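Local coordinates for lipoprotein YgdI/YgdR-like SH3-like domain-containing protein (Shewanella oneidensis, PDB 2RB6) that is of unknown function but probably acts as a small membrane-attached lipoprotein of the bacterial cell envelope, built on an SH3-like beta fold, at residues S2-M7 / M14-S19. Residues are numbered along the deposited sequence; the frame is centred on the assembly and turned at random.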
ATOM      1  N   SER A   2     -10.920  -4.895   6.252  1.00 40.22           N
ATOM      2  CA  SER A   2     -11.129  -4.050   7.467  1.00 42.03           C
ATOM      3  C   SER A   2      -9.862  -3.302   7.885  1.00 40.47           C
ATOM      4  O   SER A   2      -9.913  -2.103   8.163  1.00 41.86           O
ATOM      5  CB  SER A   2     -11.611  -4.910   8.641  1.00 45.30           C
ATOM      6  OG  SER A   2     -12.793  -5.628   8.305  1.00 50.70           O
ATOM      7  N   SER A   3      -8.731  -4.002   7.940  1.00 37.49           N
ATOM      8  CA  SER A   3      -7.475  -3.359   8.325  1.00 35.02           C
ATOM      9  C   SER A   3      -7.196  -2.166   7.420  1.00 33.37           C
ATOM     10  O   SER A   3      -7.674  -2.107   6.290  1.00 34.45           O
ATOM     11  CB  SER A   3      -6.305  -4.348   8.243  1.00 35.00           C
ATOM     12  OG  SER A   3      -6.098  -5.014   9.473  1.00 34.30           O
ATOM     13  N   GLN A   4      -6.425  -1.217   7.928  1.00 31.16           N
ATOM     14  CA  GLN A   4      -6.082  -0.024   7.176  1.00 31.08           C
ATOM     15  C   GLN A   4      -4.607  -0.115   6.807  1.00 30.51           C
ATOM     16  O   GLN A   4      -3.762  -0.411   7.650  1.00 32.17           O
ATOM     17  CB  GLN A   4      -6.365   1.220   8.031  1.00 30.81           C
ATOM     18  CG  GLN A   4      -5.866   2.560   7.480  1.00 31.90           C
ATOM     19  CD  GLN A   4      -6.571   3.010   6.202  1.00 33.56           C
ATOM     20  OE1 GLN A   4      -7.800   3.127   6.162  1.00 34.30           O
ATOM     21  NE2 GLN A   4      -5.788   3.285   5.156  1.00 30.08           N
ATOM     22  N   TYR A   5      -4.303   0.111   5.537  1.00 30.01           N
ATOM     23  CA  TYR A   5      -2.926   0.041   5.095  1.00 29.06           C
ATOM     24  C   TYR A   5      -2.339   1.371   4.695  1.00 28.91           C
ATOM     25  O   TYR A   5      -3.020   2.239   4.163  1.00 30.08           O
ATOM     26  CB  TYR A   5      -2.771  -0.961   3.953  1.00 26.38           C
ATOM     27  CG  TYR A   5      -2.872  -2.386   4.411  1.00 24.05           C
ATOM     28  CD1 TYR A   5      -4.112  -3.029   4.497  1.00 24.06           C
ATOM     29  CD2 TYR A   5      -1.731  -3.098   4.765  1.00 24.12           C
ATOM     30  CE1 TYR A   5      -4.206  -4.347   4.925  1.00 23.44           C
ATOM     31  CE2 TYR A   5      -1.814  -4.418   5.194  1.00 24.68           C
ATOM     32  CZ  TYR A   5      -3.049  -5.037   5.267  1.00 25.24           C
ATOM     33  OH  TYR A   5      -3.116  -6.356   5.651  1.00 27.53           O
ATOM     34  N   ILE A   6      -1.051   1.506   4.974  1.00 28.98           N
ATOM     35  CA  ILE A   6      -0.306   2.707   4.677  1.00 29.56           C
ATOM     36  C   ILE A   6       1.089   2.299   4.226  1.00 31.50           C
ATOM     37  O   ILE A   6       1.730   1.442   4.846  1.00 32.21           O
ATOM     38  CB  ILE A   6      -0.190   3.605   5.927  1.00 27.95           C
ATOM     39  CG1 ILE A   6      -1.548   4.214   6.264  1.00 26.58           C
ATOM     40  CG2 ILE A   6       0.848   4.677   5.702  1.00 26.73           C
ATOM     41  CD1 ILE A   6      -1.538   5.047   7.531  1.00 27.46           C
HETATM   42  N   MSE A   7       1.538   2.909   3.132  1.00 31.84           N
HETATM   43  CA  MSE A   7       2.856   2.646   2.583  1.00 32.15           C
HETATM   44  C   MSE A   7       3.675   3.926   2.662  1.00 32.07           C
HETATM   45  O   MSE A   7       3.193   5.019   2.332  1.00 28.61           O
HETATM   46  CB  MSE A   7       2.747   2.226   1.124  1.00 34.08           C
HETATM   47  CG  MSE A   7       1.740   1.130   0.874  1.00 38.82           C
HETATM   48 SE   MSE A   7       1.591   0.694  -1.017  1.00 47.04          SE
HETATM   49  CE  MSE A   7       3.253  -0.307  -1.151  1.00 41.83           C
HETATM   50  N   MSE A  14       3.669   9.370   1.819  1.00 50.27           N
HETATM   51  CA  MSE A  14       2.884   8.362   2.519  1.00 48.60           C
HETATM   52  C   MSE A  14       1.649   8.067   1.662  1.00 45.34           C
HETATM   53  O   MSE A  14       1.114   8.965   1.013  1.00 43.68           O
HETATM   54  CB  MSE A  14       2.497   8.913   3.898  1.00 54.42           C
HETATM   55  CG  MSE A  14       1.744   7.972   4.829  1.00 60.29           C
HETATM   56 SE   MSE A  14      -0.151   8.379   4.922  1.00 71.93          SE
HETATM   57  CE  MSE A  14      -0.040  10.236   5.492  1.00 67.15           C
ATOM     58  N   ILE A  15       1.217   6.808   1.636  1.00 42.43           N
ATOM     59  CA  ILE A  15       0.049   6.416   0.841  1.00 39.42           C
ATOM     60  C   ILE A  15      -0.850   5.426   1.596  1.00 37.21           C
ATOM     61  O   ILE A  15      -0.368   4.461   2.198  1.00 33.35           O
ATOM     62  CB  ILE A  15       0.490   5.789  -0.508  1.00 39.43           C
ATOM     63  CG1 ILE A  15       1.288   6.816  -1.312  1.00 39.98           C
ATOM     64  CG2 ILE A  15      -0.721   5.349  -1.312  1.00 39.27           C
ATOM     65  CD1 ILE A  15       1.914   6.252  -2.575  1.00 39.78           C
ATOM     66  N   THR A  16      -2.158   5.671   1.558  1.00 34.19           N
ATOM     67  CA  THR A  16      -3.116   4.801   2.236  1.00 32.61           C
ATOM     68  C   THR A  16      -3.842   3.865   1.263  1.00 31.77           C
ATOM     69  O   THR A  16      -3.865   4.105   0.060  1.00 32.12           O
ATOM     70  CB  THR A  16      -4.174   5.629   3.012  1.00 32.53           C
ATOM     71  OG1 THR A  16      -4.991   6.365   2.090  1.00 32.25           O
ATOM     72  CG2 THR A  16      -3.493   6.603   3.958  1.00 30.14           C
ATOM     73  N   SER A  17      -4.425   2.798   1.804  1.00 33.05           N
ATOM     74  CA  SER A  17      -5.163   1.798   1.028  1.00 33.14           C
ATOM     75  C   SER A  17      -6.003   0.936   1.976  1.00 34.18           C
ATOM     76  O   SER A  17      -5.585   0.658   3.100  1.00 33.32           O
ATOM     77  CB  SER A  17      -4.187   0.906   0.254  1.00 32.77           C
ATOM     78  OG  SER A  17      -4.880  -0.106  -0.453  1.00 34.12           O
ATOM     79  N   ASP A  18      -7.181   0.504   1.534  1.00 36.98           N
ATOM     80  CA  ASP A  18      -8.023  -0.325   2.403  1.00 39.71           C
ATOM     81  C   ASP A  18      -7.793  -1.826   2.189  1.00 38.42           C
ATOM     82  O   ASP A  18      -8.397  -2.656   2.873  1.00 39.45           O
ATOM     83  CB  ASP A  18      -9.510   0.034   2.229  1.00 42.09           C
ATOM     84  CG  ASP A  18      -9.851   1.427   2.780  1.00 45.90           C
ATOM     85  OD1 ASP A  18      -9.641   1.677   3.993  1.00 45.56           O
ATOM     86  OD2 ASP A  18     -10.337   2.273   1.998  1.00 47.75           O
ATOM     87  N   SER A  19      -6.913  -2.162   1.246  1.00 37.14           N
ATOM     88  CA  SER A  19      -6.562  -3.556   0.952  1.00 35.14           C
ATOM     89  C   SER A  19      -5.057  -3.722   1.050  1.00 33.59           C
ATOM     90  O   SER A  19      -4.297  -2.787   0.803  1.00 32.01           O
ATOM     91  CB  SER A  19      -6.977  -3.964  -0.467  1.00 34.81           C
ATOM     92  OG  SER A  19      -8.373  -3.859  -0.670  1.00 36.06           O
TER
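Selenomethionine Met-14 lays its CG against CG2 of Ile-6, 3.5 Å away. A chi1 near 180° (-176°) carries CG there, the bend at chi2 keeps the selenium beside the same methyl, and the terminal methyl leads away. Ile-15 and Met-7 form a hydrogen-bonded pair, Met-7 N to Ile-15 O at 2.6 Å and Ile-15 N to Met-7 O at 2.8 Å. Both side chains point to the face covered by Tyr-32. Thr-16 lies on the other face in a non-hydrogen-bonded pair with Ile-6, CG2 beside CG1 of Ile-6 at 3.8 Å. Ser-17 exchanges two backbone hydrogen bonds with Tyr-5, and its OG is hydrogen-bonded to Tyr-33 O. Tyr-5 O also accepts from NE2 of Gln-4 (3.1 Å), which arrives from the opposite face of the carbonyl plane to Ser-17 N. With an alanine at Gln-4, Tyr-5 O is likely to keep only Ser-17 N of these two donors, and CB of Thr-16 to lose its cover. Asp-18 turns OD1 to within 3.2 Å of Gln-4 OE1. The backbone C of Ser-19 lies 3.6 Å from Tyr-5 CD1, oblique to the ring. Strand 14-17 is thus the outer strand beside 4-9, whose other edge pairs with 47-53. Four main-chain hydrogen bonds, not charges, set the register; the two facing acceptors of Gln-4 and Asp-18 add none.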